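Local structure of thymidylate synthase (Enterobacteria phage T4, 1TIS) at residues A[6-11]-A[216-221]; A[12-17]-A[25-30]; A[32-37]-A[209-214]; A[44-49]-A[273-278]. The protein catalyses the methylation of dUMP to dTMP with 5,10-methylenetetrahydrofolate as the one-carbon donor and reductant, releasing dihydrofolate. One frame throughout, in Å; residues are numbered along the deposited sequence.

Interaction 1 of 4, residues A[6-11]-A[216-221]; sequences DLIKDI and THIYMN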
loop_
_atom_site.group_PDB
_atom_site.type_symbol
_atom_site.label_atom_id
_atom_site.label_comp_id
_atom_site.label_asym_id
_atom_site.label_seq_id
_atom_site.Cartn_x
_atom_site.Cartn_y
_atom_site.Cartn_z
ATOM N N ASP A 6 3.299 21.211 7.203
ATOM C CA ASP A 6 3.823 20.416 8.294
ATOM C C ASP A 6 4.805 19.370 7.776
ATOM O O ASP A 6 6.001 19.490 8.061
ATOM C CB ASP A 6 2.729 19.660 9.042
ATOM C CG ASP A 6 1.608 20.475 9.677
ATOM O OD1 ASP A 6 1.864 21.543 10.237
ATOM O OD2 ASP A 6 0.465 20.012 9.632
ATOM N N LEU A 7 4.380 18.388 6.968
ATOM C CA LEU A 7 5.234 17.280 6.565
ATOM C C LEU A 7 6.624 17.703 6.177
ATOM O O LEU A 7 7.582 17.220 6.778
ATOM C CB LEU A 7 4.658 16.487 5.375
ATOM C CG LEU A 7 5.456 15.257 4.838
ATOM C CD1 LEU A 7 5.752 14.287 5.992
ATOM C CD2 LEU A 7 4.663 14.547 3.736
ATOM N N ILE A 8 6.709 18.722 5.331
ATOM C CA ILE A 8 7.987 19.193 4.804
ATOM C C ILE A 8 8.995 19.467 5.925
ATOM O O ILE A 8 10.148 19.008 5.885
ATOM C CB ILE A 8 7.767 20.479 3.968
ATOM C CG1 ILE A 8 6.600 20.301 3.007
ATOM C CG2 ILE A 8 9.053 20.784 3.176
ATOM C CD1 ILE A 8 6.047 21.615 2.434
ATOM N N LYS A 9 8.495 20.131 6.975
ATOM C CA LYS A 9 9.300 20.486 8.125
ATOM C C LYS A 9 9.726 19.233 8.871
ATOM O O LYS A 9 10.865 19.114 9.338
ATOM C CB LYS A 9 8.510 21.359 9.087
ATOM C CG LYS A 9 9.219 22.593 9.617
ATOM C CD LYS A 9 9.102 23.727 8.597
ATOM C CE LYS A 9 7.645 24.030 8.191
ATOM N NZ LYS A 9 7.574 25.297 7.495
ATOM N N ASP A 10 8.816 18.268 8.961
ATOM C CA ASP A 10 9.088 17.079 9.723
ATOM C C ASP A 10 10.026 16.124 9.034
ATOM O O ASP A 10 10.626 15.277 9.701
ATOM C CB ASP A 10 7.787 16.443 10.025
ATOM C CG ASP A 10 6.935 17.470 10.755
ATOM O OD1 ASP A 10 7.272 17.874 11.872
ATOM O OD2 ASP A 10 5.939 17.897 10.188
ATOM N N ILE A 11 10.205 16.264 7.712
ATOM C CA ILE A 11 11.232 15.521 6.985
ATOM C C ILE A 11 12.552 16.102 7.479
ATOM O O ILE A 11 13.445 15.310 7.740
ATOM C CB ILE A 11 11.162 15.724 5.463
ATOM C CG1 ILE A 11 9.862 15.220 4.942
ATOM C CG2 ILE A 11 12.262 14.959 4.778
ATOM C CD1 ILE A 11 9.486 15.982 3.671
ATOM N N THR A 216 9.538 9.179 1.049
ATOM C CA THR A 216 9.278 10.621 0.923
ATOM C C THR A 216 10.630 11.345 1.073
ATOM O O THR A 216 11.354 11.299 2.076
ATOM C CB THR A 216 8.279 11.036 2.029
ATOM O OG1 THR A 216 7.032 10.417 1.714
ATOM C CG2 THR A 216 8.088 12.525 2.126
ATOM N N HIS A 217 11.011 12.029 0.017
ATOM C CA HIS A 217 12.302 12.620 -0.000
ATOM C C HIS A 217 12.275 14.003 -0.633
ATOM O O HIS A 217 11.415 14.296 -1.484
ATOM C CB HIS A 217 13.179 11.613 -0.732
ATOM C CG HIS A 217 12.900 11.236 -2.194
ATOM N ND1 HIS A 217 12.603 11.953 -3.283
ATOM C CD2 HIS A 217 13.000 9.937 -2.621
ATOM C CE1 HIS A 217 12.532 11.160 -4.324
ATOM N NE2 HIS A 217 12.771 9.949 -3.899
ATOM N N ILE A 218 13.224 14.840 -0.219
ATOM C CA ILE A 218 13.442 16.177 -0.732
ATOM C C ILE A 218 14.881 16.093 -1.221
ATOM O O ILE A 218 15.724 15.609 -0.458
ATOM C CB ILE A 218 13.345 17.184 0.398
ATOM C CG1 ILE A 218 12.004 17.155 1.102
ATOM C CG2 ILE A 218 13.615 18.540 -0.223
ATOM C CD1 ILE A 218 12.011 18.121 2.292
ATOM N N TYR A 219 15.219 16.551 -2.430
ATOM C CA TYR A 219 16.596 16.385 -2.944
ATOM C C TYR A 219 17.495 17.459 -2.376
ATOM O O TYR A 219 16.988 18.561 -2.124
ATOM C CB TYR A 219 16.677 16.486 -4.495
ATOM C CG TYR A 219 16.135 15.262 -5.246
ATOM C CD1 TYR A 219 16.726 14.024 -5.071
ATOM C CD2 TYR A 219 15.023 15.374 -6.053
ATOM C CE1 TYR A 219 16.207 12.907 -5.682
ATOM C CE2 TYR A 219 14.507 14.254 -6.666
ATOM C CZ TYR A 219 15.093 13.028 -6.473
ATOM O OH TYR A 219 14.508 11.900 -7.029
ATOM N N MET A 220 18.800 17.232 -2.207
ATOM C CA MET A 220 19.673 18.259 -1.648
ATOM C C MET A 220 20.033 19.439 -2.579
ATOM O O MET A 220 21.050 20.127 -2.422
ATOM C CB MET A 220 20.931 17.547 -1.135
ATOM C CG MET A 220 20.762 17.035 0.319
ATOM S SD MET A 220 21.957 15.802 0.965
ATOM C CE MET A 220 23.548 16.577 0.815
ATOM N N ASN A 221 19.093 19.821 -3.459
ATOM C CA ASN A 221 19.273 20.830 -4.486
ATOM C C ASN A 221 19.000 22.299 -4.203
ATOM O O ASN A 221 18.289 22.969 -4.952
ATOM C CB ASN A 221 18.459 20.390 -5.674
ATOM C CG ASN A 221 19.352 19.603 -6.607
ATOM O OD1 ASN A 221 20.180 18.780 -6.199
ATOM N ND2 ASN A 221 19.191 19.832 -7.903
#
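No flat group lies between Ile11 and Ile218, which meet as aliphatic chains. The rings of the strand sit on its other side: His217 points away from the helix, and its ND1 lies 4.2 Å above one face of the Tyr219 ring, offset toward the rim. Thr26 of the neighbouring strand 26-30 touches both His217 and Tyr219. On the helix side, Thr216 and Ile218 point toward segment 6-11. The methyl end of Ile218 does most of the touching. Its CD1 comes 3.6 Å from Ile11 CD1, and Ile11 CG2 is 4.0 Å from the same Ile218 atom. Ile218 CG1 is set anti to the carbonyl carbon (chi1 -59°), which sends the ethyl arm out to the helix. Ile8, about one turn before Ile11, brings its CG2 to Ile218 CD1 at 4.1 Å, the two chains crossing at about a right angle. Helix 3-12 here covers one face of the central sheet of the thymidylate synthase fold, and its segment 6-11 crosses strand 216-219 at -76°. No hydrogen bond joins the two segments. His217, Ile218 and Tyr219 belong, by similarity, to the dUMP site. The strand thus gives Ile218 to the helix and turns His217 the other way. Thr216 is itself divided. Its chi1 of -68° sets OG1 beside the backbone N and leaves CG2 anti to that N. Thr216 CG2 meets Ile11 CD1 at 4.0 Å, and Leu7 CD2 is 4.3 Å from the same methyl. The Thr216 hydroxyl turns elsewhere and is hydrogen-bonded to Ser32 OG.

Interaction 2 of 4, residues A[12-17]-A[25-30]; sequences FENGYE and GTIALF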
loop_
_atom_site.group_PDB
_atom_site.type_symbol
_atom_site.label_atom_id
_atom_site.label_comp_id
_atom_site.label_asym_id
_atom_site.label_seq_id
_atom_site.Cartn_x
_atom_site.Cartn_y
_atom_site.Cartn_z
ATOM N N PHE A 12 12.750 17.423 7.685
ATOM C CA PHE A 12 14.011 18.005 8.190
ATOM C C PHE A 12 14.580 17.261 9.414
ATOM O O PHE A 12 15.681 16.678 9.378
ATOM C CB PHE A 12 13.855 19.467 8.635
ATOM C CG PHE A 12 13.255 20.501 7.692
ATOM C CD1 PHE A 12 12.942 20.217 6.376
ATOM C CD2 PHE A 12 13.013 21.764 8.213
ATOM C CE1 PHE A 12 12.385 21.205 5.593
ATOM C CE2 PHE A 12 12.458 22.749 7.427
ATOM C CZ PHE A 12 12.146 22.465 6.116
ATOM N N GLU A 13 13.794 17.182 10.495
ATOM C CA GLU A 13 14.251 16.488 11.684
ATOM C C GLU A 13 14.406 14.970 11.505
ATOM O O GLU A 13 14.960 14.340 12.411
ATOM C CB GLU A 13 13.284 16.796 12.842
ATOM C CG GLU A 13 11.894 16.119 12.892
ATOM C CD GLU A 13 11.792 14.655 13.352
ATOM O OE1 GLU A 13 12.675 14.163 14.060
ATOM O OE2 GLU A 13 10.807 14.008 12.995
ATOM N N ASN A 14 13.929 14.361 10.399
ATOM C CA ASN A 14 14.029 12.929 10.091
ATOM C C ASN A 14 15.280 12.154 10.464
ATOM O O ASN A 14 15.223 10.939 10.635
ATOM C CB ASN A 14 13.896 12.648 8.616
ATOM C CG ASN A 14 15.221 12.865 7.887
ATOM O OD1 ASN A 14 15.897 11.926 7.523
ATOM N ND2 ASN A 14 15.843 14.018 7.806
ATOM N N GLY A 15 16.419 12.850 10.378
ATOM C CA GLY A 15 17.725 12.294 10.658
ATOM C C GLY A 15 18.537 11.977 9.402
ATOM O O GLY A 15 19.654 12.487 9.231
ATOM N N TYR A 16 17.994 11.137 8.519
ATOM C CA TYR A 16 18.700 10.648 7.349
ATOM C C TYR A 16 18.850 11.489 6.079
ATOM O O TYR A 16 18.090 11.528 5.101
ATOM C CB TYR A 16 18.091 9.250 7.048
ATOM C CG TYR A 16 18.887 8.189 7.830
ATOM C CD1 TYR A 16 20.073 7.701 7.299
ATOM C CD2 TYR A 16 18.475 7.751 9.084
ATOM C CE1 TYR A 16 20.840 6.807 8.003
ATOM C CE2 TYR A 16 19.243 6.844 9.796
ATOM C CZ TYR A 16 20.419 6.382 9.243
ATOM O OH TYR A 16 21.158 5.439 9.923
ATOM N N GLU A 17 19.967 12.204 6.188
ATOM C CA GLU A 17 20.536 13.017 5.125
ATOM C C GLU A 17 21.357 11.946 4.449
ATOM O O GLU A 17 22.487 11.644 4.836
ATOM C CB GLU A 17 21.436 14.171 5.694
ATOM C CG GLU A 17 22.295 13.879 6.954
ATOM C CD GLU A 17 23.529 14.747 7.202
ATOM O OE1 GLU A 17 23.901 15.530 6.325
ATOM O OE2 GLU A 17 24.125 14.625 8.277
ATOM N N GLY A 25 22.884 13.621 -2.476
ATOM C CA GLY A 25 22.367 13.513 -1.130
ATOM C C GLY A 25 20.888 13.912 -1.159
ATOM O O GLY A 25 20.438 14.638 -2.063
ATOM N N THR A 26 20.137 13.514 -0.138
ATOM C CA THR A 26 18.713 13.777 -0.029
ATOM C C THR A 26 18.464 13.860 1.480
ATOM O O THR A 26 19.269 13.320 2.255
ATOM C CB THR A 26 17.929 12.585 -0.639
ATOM O OG1 THR A 26 18.523 12.241 -1.875
ATOM C CG2 THR A 26 16.506 12.915 -0.989
ATOM N N ILE A 27 17.436 14.558 1.959
ATOM C CA ILE A 27 16.985 14.451 3.355
ATOM C C ILE A 27 15.658 13.721 3.094
ATOM O O ILE A 27 14.927 14.143 2.172
ATOM C CB ILE A 27 16.814 15.878 3.950
ATOM C CG1 ILE A 27 18.059 16.155 4.775
ATOM C CG2 ILE A 27 15.551 16.038 4.809
ATOM C CD1 ILE A 27 18.148 15.451 6.157
ATOM N N ALA A 28 15.285 12.636 3.784
ATOM C CA ALA A 28 14.120 11.872 3.384
ATOM C C ALA A 28 13.567 11.132 4.563
ATOM O O ALA A 28 14.335 10.891 5.476
ATOM C CB ALA A 28 14.499 10.859 2.345
ATOM N N LEU A 29 12.310 10.693 4.619
ATOM C CA LEU A 29 11.738 10.036 5.783
ATOM C C LEU A 29 10.879 8.957 5.141
ATOM O O LEU A 29 10.122 9.213 4.195
ATOM C CB LEU A 29 10.906 11.103 6.562
ATOM C CG LEU A 29 10.046 10.930 7.849
ATOM C CD1 LEU A 29 10.854 10.882 9.137
ATOM C CD2 LEU A 29 9.179 12.165 7.965
ATOM N N PHE A 30 10.996 7.724 5.621
ATOM C CA PHE A 30 10.190 6.591 5.119
ATOM C C PHE A 30 8.923 6.367 5.941
ATOM O O PHE A 30 8.995 6.035 7.129
ATOM C CB PHE A 30 11.046 5.293 5.141
ATOM C CG PHE A 30 10.344 3.979 4.812
ATOM C CD1 PHE A 30 9.903 3.723 3.521
ATOM C CD2 PHE A 30 10.164 3.034 5.825
ATOM C CE1 PHE A 30 9.280 2.525 3.255
ATOM C CE2 PHE A 30 9.541 1.836 5.547
ATOM C CZ PHE A 30 9.102 1.590 4.259
#
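Ile27 runs from strand 26-30 up against Glu17 and the end of the first helix. Beyond its CB, the CG2 branch turns to the helix end and lies 4.2 Å from Phe12 CA. The other branch goes to Glu17: Ile27 CG1 is 4.0 Å from Glu17 CB, and the tip, Ile27 CD1, is 3.6 Å from the same Glu17 CB. The Asn14 side-chain amide lies beside both Ile27 branches, whichever way round it is. Asn14 CB meets Leu29 CD1 at 3.6 Å. Leu29 has CG anti to the backbone N (chi1 178°), and this brings the methyl alongside Asn14. The backbones also meet. Ala28 N gives a hydrogen bond to Tyr16 O at 3.3 Å, bent to 138° at the hydrogen and with the donor tilted 31° from the carbonyl plane. Glu17 and Ile27 form an antiparallel non-hydrogen-bonded pair, with their CA atoms 4.2 Å apart and their side chains on the same face. Gly15 leaves the helix with a positive phi, at which a CB would press on the preceding carbonyl. Tyr16 then centres an inverse gamma turn that swings the chain back along the strand. The Tyr16 ring leads away to the second subunit, where its OH makes a weak hydrogen bond to Asn166 N of that subunit. On the inner side Ala28 packs on His217. The arrangement is a short antiparallel hairpin at the edge of the sheet. The loop it closes carries Arg21, which by similarity binds dUMP in the active site shared between the two subunits.

Interaction 3 of 4, residues A[32-37]-A[209-214]; sequences SKLRWD and LIFSGG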
loop_
_atom_site.group_PDB
_atom_site.type_symbol
_atom_site.label_atom_id
_atom_site.label_comp_id
_atom_site.label_asym_id
_atom_site.label_seq_id
_atom_site.Cartn_x
_atom_site.Cartn_y
_atom_site.Cartn_z
ATOM N N SER A 32 5.078 8.050 5.399
ATOM C CA SER A 32 4.247 9.225 5.665
ATOM C C SER A 32 2.780 8.894 5.363
ATOM O O SER A 32 2.498 7.852 4.791
ATOM C CB SER A 32 4.766 10.354 4.790
ATOM O OG SER A 32 6.183 10.209 4.734
ATOM N N LYS A 33 1.788 9.695 5.716
ATOM C CA LYS A 33 0.380 9.510 5.386
ATOM C C LYS A 33 -0.251 10.885 5.629
ATOM O O LYS A 33 0.218 11.642 6.486
ATOM C CB LYS A 33 -0.213 8.443 6.288
ATOM C CG LYS A 33 -1.730 8.390 6.361
ATOM C CD LYS A 33 -2.216 7.018 6.844
ATOM C CE LYS A 33 -1.964 6.055 5.686
ATOM N NZ LYS A 33 -2.226 4.671 6.005
ATOM N N LEU A 34 -1.227 11.337 4.871
ATOM C CA LEU A 34 -1.869 12.624 5.126
ATOM C C LEU A 34 -3.362 12.382 4.877
ATOM O O LEU A 34 -3.649 11.310 4.335
ATOM C CB LEU A 34 -1.370 13.670 4.146
ATOM C CG LEU A 34 0.116 13.942 3.959
ATOM C CD1 LEU A 34 0.242 14.958 2.852
ATOM C CD2 LEU A 34 0.778 14.493 5.212
ATOM N N ARG A 35 -4.361 13.218 5.201
ATOM C CA ARG A 35 -5.744 12.943 4.813
ATOM C C ARG A 35 -6.366 14.249 4.370
ATOM O O ARG A 35 -6.140 15.261 5.031
ATOM C CB ARG A 35 -6.554 12.333 5.977
ATOM C CG ARG A 35 -6.345 12.929 7.352
ATOM C CD ARG A 35 -5.129 12.489 8.210
ATOM N NE ARG A 35 -4.993 13.428 9.329
ATOM C CZ ARG A 35 -3.806 13.893 9.767
ATOM N NH1 ARG A 35 -2.637 13.437 9.285
ATOM N NH2 ARG A 35 -3.772 14.820 10.738
ATOM N N TRP A 36 -7.126 14.315 3.280
ATOM C CA TRP A 36 -7.706 15.551 2.750
ATOM C C TRP A 36 -9.207 15.455 2.677
ATOM O O TRP A 36 -9.707 14.424 2.238
ATOM C CB TRP A 36 -7.291 15.890 1.299
ATOM C CG TRP A 36 -5.833 16.219 1.090
ATOM C CD1 TRP A 36 -5.362 17.486 1.255
ATOM C CD2 TRP A 36 -4.874 15.298 0.806
ATOM N NE1 TRP A 36 -4.076 17.368 1.092
ATOM C CE2 TRP A 36 -3.737 16.085 0.824
ATOM C CE3 TRP A 36 -4.791 13.945 0.556
ATOM C CZ2 TRP A 36 -2.495 15.504 0.589
ATOM C CZ3 TRP A 36 -3.556 13.379 0.328
ATOM C CH2 TRP A 36 -2.413 14.149 0.345
ATOM N N ASP A 37 -9.948 16.491 3.049
ATOM C CA ASP A 37 -11.397 16.458 2.908
ATOM C C ASP A 37 -11.686 17.215 1.639
ATOM O O ASP A 37 -11.534 18.435 1.630
ATOM C CB ASP A 37 -12.136 17.168 4.050
ATOM C CG ASP A 37 -12.511 16.244 5.193
ATOM O OD1 ASP A 37 -13.479 15.484 5.019
ATOM O OD2 ASP A 37 -11.845 16.302 6.237
ATOM N N LEU A 209 -9.368 12.055 0.922
ATOM C CA LEU A 209 -8.259 11.593 0.104
ATOM C C LEU A 209 -7.121 11.285 1.042
ATOM O O LEU A 209 -6.724 12.219 1.720
ATOM C CB LEU A 209 -7.860 12.677 -0.882
ATOM C CG LEU A 209 -6.855 12.341 -1.945
ATOM C CD1 LEU A 209 -7.392 11.315 -2.933
ATOM C CD2 LEU A 209 -6.502 13.640 -2.655
ATOM N N ILE A 210 -6.566 10.069 1.133
ATOM C CA ILE A 210 -5.503 9.706 2.073
ATOM C C ILE A 210 -4.319 9.243 1.283
ATOM O O ILE A 210 -4.502 8.602 0.266
ATOM C CB ILE A 210 -5.938 8.566 2.972
ATOM C CG1 ILE A 210 -7.325 8.765 3.519
ATOM C CG2 ILE A 210 -5.019 8.521 4.157
ATOM C CD1 ILE A 210 -7.753 7.437 4.167
ATOM N N PHE A 211 -3.092 9.445 1.703
ATOM C CA PHE A 211 -1.926 9.097 0.895
ATOM C C PHE A 211 -0.932 8.375 1.772
ATOM O O PHE A 211 -0.574 8.977 2.800
ATOM C CB PHE A 211 -1.273 10.378 0.319
ATOM C CG PHE A 211 0.239 10.353 0.113
ATOM C CD1 PHE A 211 0.810 9.643 -0.919
ATOM C CD2 PHE A 211 1.047 11.046 0.984
ATOM C CE1 PHE A 211 2.183 9.623 -1.076
ATOM C CE2 PHE A 211 2.417 11.025 0.829
ATOM C CZ PHE A 211 2.991 10.314 -0.206
ATOM N N SER A 212 -0.451 7.193 1.350
ATOM C CA SER A 212 0.515 6.489 2.160
ATOM C C SER A 212 1.861 6.611 1.482
ATOM O O SER A 212 1.992 6.429 0.264
ATOM C CB SER A 212 0.079 5.066 2.286
ATOM O OG SER A 212 -1.243 4.966 2.808
ATOM N N GLY A 213 2.901 6.906 2.234
ATOM C CA GLY A 213 4.187 7.149 1.623
ATOM C C GLY A 213 5.218 6.119 2.020
ATOM O O GLY A 213 5.203 5.534 3.114
ATOM N N GLY A 214 6.055 5.920 1.026
ATOM C CA GLY A 214 7.205 5.099 1.220
ATOM C C GLY A 214 8.391 6.030 1.391
ATOM O O GLY A 214 8.519 6.745 2.398
#
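Ser32 O is gripped twice. Gly213 N bonds to Ser32 O at 2.8 Å, from above the carbonyl plane (42° out of it), and Lys33 NZ of the second subunit bonds to the same oxygen. The ladder runs on along two antiparallel strands. Phe211 N donates to Leu34 O at 3.3 Å. At the far end Leu209 N donates to Trp36 O at 2.7 Å, fairly straight (155°) and in the carbonyl plane. Leu34 with Phe211 and Trp36 with Leu209 are the hydrogen-bonded pairs; Lys33 with Ser212 and Arg35 with Ile210 are the non-hydrogen-bonded ones. One face is apolar. The benzene edge of Trp36 lies along the neighbouring strand, with Trp36 CE3 3.6 Å from Leu209 CG. Phe211 CB sits at that ring's edge, near its plane, 3.8 Å from Trp36 CZ3. Leu34 CG in turn meets the edge of the Phe211 ring, 4.3 Å from Phe211 CD2. Helix 184-202 packs on this face through Ile188, Tyr191, Ala192 and Leu184. The other face holds Lys33, Arg35, Ile210 and Ser212 and looks to the second subunit. Lys33 extends with CG anti to the backbone N (chi1 163°), so that its CG passes 4.0 Å from Ile210 CG2, and then bends at chi3 toward Ser212. The lysine bond to Ser32 O is reciprocal between the subunits, in keeping with the back-to-back sheets of thymidylate synthase dimers, and Lys33 NZ also bonds weakly to Gln172. Such a charge, set among oxygen acceptors at the interface, would probably be stabilised by the partner's carbonyl.

Interaction 4 of 4, residues A[44-49]-A[273-278]; sequences AVTTKK and NYVSHP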
loop_
_atom_site.group_PDB
_atom_site.type_symbol
_atom_site.label_atom_id
_atom_site.label_comp_id
_atom_site.label_asym_id
_atom_site.label_seq_id
_atom_site.Cartn_x
_atom_site.Cartn_y
_atom_site.Cartn_z
ATOM N N ALA A 44 -5.727 20.636 -4.446
ATOM C CA ALA A 44 -4.503 20.855 -5.232
ATOM C C ALA A 44 -3.831 22.211 -5.089
ATOM O O ALA A 44 -4.161 23.262 -5.650
ATOM C CB ALA A 44 -4.718 20.673 -6.718
ATOM N N VAL A 45 -2.818 22.052 -4.254
ATOM C CA VAL A 45 -1.932 23.104 -3.817
ATOM C C VAL A 45 -1.194 23.620 -5.060
ATOM O O VAL A 45 -0.548 22.863 -5.792
ATOM C CB VAL A 45 -0.929 22.540 -2.751
ATOM C CG1 VAL A 45 -0.583 23.725 -1.850
ATOM C CG2 VAL A 45 -1.463 21.385 -1.895
ATOM N N THR A 46 -1.388 24.916 -5.325
ATOM C CA THR A 46 -0.790 25.621 -6.456
ATOM C C THR A 46 0.673 26.021 -6.186
ATOM O O THR A 46 1.373 25.326 -5.452
ATOM C CB THR A 46 -1.747 26.834 -6.740
ATOM O OG1 THR A 46 -1.327 27.381 -7.988
ATOM C CG2 THR A 46 -1.745 27.910 -5.637
ATOM N N THR A 47 1.107 27.186 -6.690
ATOM C CA THR A 47 2.441 27.766 -6.591
ATOM C C THR A 47 3.372 26.896 -7.436
ATOM O O THR A 47 3.633 25.699 -7.261
ATOM C CB THR A 47 2.890 27.878 -5.113
ATOM O OG1 THR A 47 1.806 28.515 -4.421
ATOM C CG2 THR A 47 4.166 28.696 -4.934
ATOM N N LYS A 48 3.762 27.720 -8.435
ATOM C CA LYS A 48 4.318 27.382 -9.746
ATOM C C LYS A 48 2.951 27.235 -10.444
ATOM O O LYS A 48 2.054 26.578 -9.884
ATOM C CB LYS A 48 5.078 26.019 -9.861
ATOM C CG LYS A 48 6.468 25.925 -9.206
ATOM C CD LYS A 48 7.243 24.650 -9.621
ATOM C CE LYS A 48 8.728 24.597 -9.174
ATOM N NZ LYS A 48 8.901 24.161 -7.799
ATOM N N LYS A 49 2.621 27.866 -11.594
ATOM C CA LYS A 49 1.307 27.620 -12.204
ATOM C C LYS A 49 1.470 26.155 -12.560
ATOM O O LYS A 49 2.314 25.752 -13.368
ATOM C CB LYS A 49 1.040 28.402 -13.506
ATOM C CG LYS A 49 -0.314 27.963 -14.106
ATOM C CD LYS A 49 -0.816 28.883 -15.217
ATOM C CE LYS A 49 -2.151 28.405 -15.794
ATOM N NZ LYS A 49 -2.770 29.475 -16.564
ATOM N N ASN A 273 -12.075 30.642 -9.056
ATOM C CA ASN A 273 -11.323 31.617 -8.254
ATOM C C ASN A 273 -10.322 31.111 -7.221
ATOM O O ASN A 273 -10.172 31.483 -6.056
ATOM C CB ASN A 273 -12.327 32.578 -7.597
ATOM C CG ASN A 273 -13.058 33.410 -8.650
ATOM O OD1 ASN A 273 -12.549 33.693 -9.740
ATOM N ND2 ASN A 273 -14.314 33.771 -8.421
ATOM N N TYR A 274 -9.514 30.349 -7.944
ATOM C CA TYR A 274 -8.387 29.578 -7.494
ATOM C C TYR A 274 -7.199 30.504 -7.322
ATOM O O TYR A 274 -6.849 31.313 -8.196
ATOM C CB TYR A 274 -8.338 28.523 -8.582
ATOM C CG TYR A 274 -7.094 27.969 -9.236
ATOM C CD1 TYR A 274 -6.216 27.158 -8.549
ATOM C CD2 TYR A 274 -6.955 28.145 -10.600
ATOM C CE1 TYR A 274 -5.210 26.492 -9.229
ATOM C CE2 TYR A 274 -5.950 27.483 -11.285
ATOM C CZ TYR A 274 -5.083 26.648 -10.600
ATOM O OH TYR A 274 -4.122 25.916 -11.293
ATOM N N VAL A 275 -6.763 30.400 -6.059
ATOM C CA VAL A 275 -5.624 31.099 -5.463
ATOM C C VAL A 275 -4.529 31.362 -6.469
ATOM O O VAL A 275 -4.022 30.402 -7.064
ATOM C CB VAL A 275 -4.896 30.311 -4.321
ATOM C CG1 VAL A 275 -3.883 31.253 -3.655
ATOM C CG2 VAL A 275 -5.856 29.776 -3.283
ATOM N N SER A 276 -4.128 32.613 -6.657
ATOM C CA SER A 276 -2.986 32.801 -7.509
ATOM C C SER A 276 -1.769 32.878 -6.613
ATOM O O SER A 276 -1.826 33.077 -5.390
ATOM C CB SER A 276 -3.075 34.074 -8.339
ATOM O OG SER A 276 -2.247 33.877 -9.492
ATOM N N HIS A 277 -0.681 32.562 -7.293
ATOM C CA HIS A 277 0.686 32.582 -6.834
ATOM C C HIS A 277 1.475 32.598 -8.135
ATOM O O HIS A 277 0.989 32.101 -9.153
ATOM C CB HIS A 277 1.011 31.335 -6.022
ATOM C CG HIS A 277 0.682 31.607 -4.569
ATOM N ND1 HIS A 277 -0.502 31.504 -3.981
ATOM C CD2 HIS A 277 1.568 32.112 -3.647
ATOM C CE1 HIS A 277 -0.374 31.937 -2.753
ATOM N NE2 HIS A 277 0.874 32.299 -2.560
ATOM N N PRO A 278 2.629 33.244 -8.218
ATOM C CA PRO A 278 3.487 33.148 -9.398
ATOM C C PRO A 278 4.181 31.807 -9.734
ATOM O O PRO A 278 4.192 30.858 -8.928
ATOM C CB PRO A 278 4.442 34.328 -9.181
ATOM C CG PRO A 278 4.420 34.632 -7.704
ATOM C CD PRO A 278 2.961 34.405 -7.394
#
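Thr47 overlaps the root of the His277 side chain. Thr47 OG1 lies 3.3 Å from both CB and CG of His277, approaching the imidazole at a slant. Thr47 has this hydroxyl anti to its carbonyl carbon (chi1 -50°), and Thr47 CB is also near, 4.0 Å from His277 CB. Thr46 covers the next part of the other loop. Its methyl CG2 faces the backbone and is 3.7 Å from Val275 O. The same Thr46 CG2 is 4.2 Å from Val275 CB and 4.1 Å from His277 ND1, the threonine and the histidine crossing at about a right angle. Its hydroxyl lies beside Tyr274: Thr46 OG1 is 4.2 Å from Tyr274 CE1, again at a slant to the ring. One hydrogen bond joins the two backbones. Lys48 N donates to Pro278 O at 3.2 Å, with an angle of 146° at the hydrogen and the donor tilted 23° from the carbonyl plane. Thr47 and Lys48 both have positive phi, and here the chain kinks against Pro278. Lys48 itself points away from the second loop and packs on Leu182. Behind the contact, Val45 and Ala44 touch helix 184-202, while His277 packs on Arg232 and Tyr274 on Cys238. Neither segment is a helix or strand. The contact is loop-on-loop packing at the surface, between the link to helix 53-64 and the chain leading to the C-terminus. Lys48 stands about 9 Å, side chain to side chain, from Asp179, which by similarity binds the folate. This would place loop 44-49 at the margin of the probable folate site of thymidylate synthase.

How the interactions relate
Interactions 1, 2 and 3 share one curled sheet. Strand 205-219 serves interactions 1 and 3 and is the neighbour of strand 26-30 in interaction 2. The centres of interactions 1 and 2 are about 7 Å apart. Interaction 3 lies about 15 Å from interaction 1, centre to centre, further back on strand 205-219, before the corner at Gly214. In the chain, interaction 2 closes before interaction 3 opens, and both fall between the segments of interaction 1. Both touch the second subunit. Interaction 4 stands about 20 Å from interaction 1, and its segments alternate along the chain with those of interactions 1 and 3. The sheet therefore links N-terminal strands, probable dUMP-binding residues and the dimer interface.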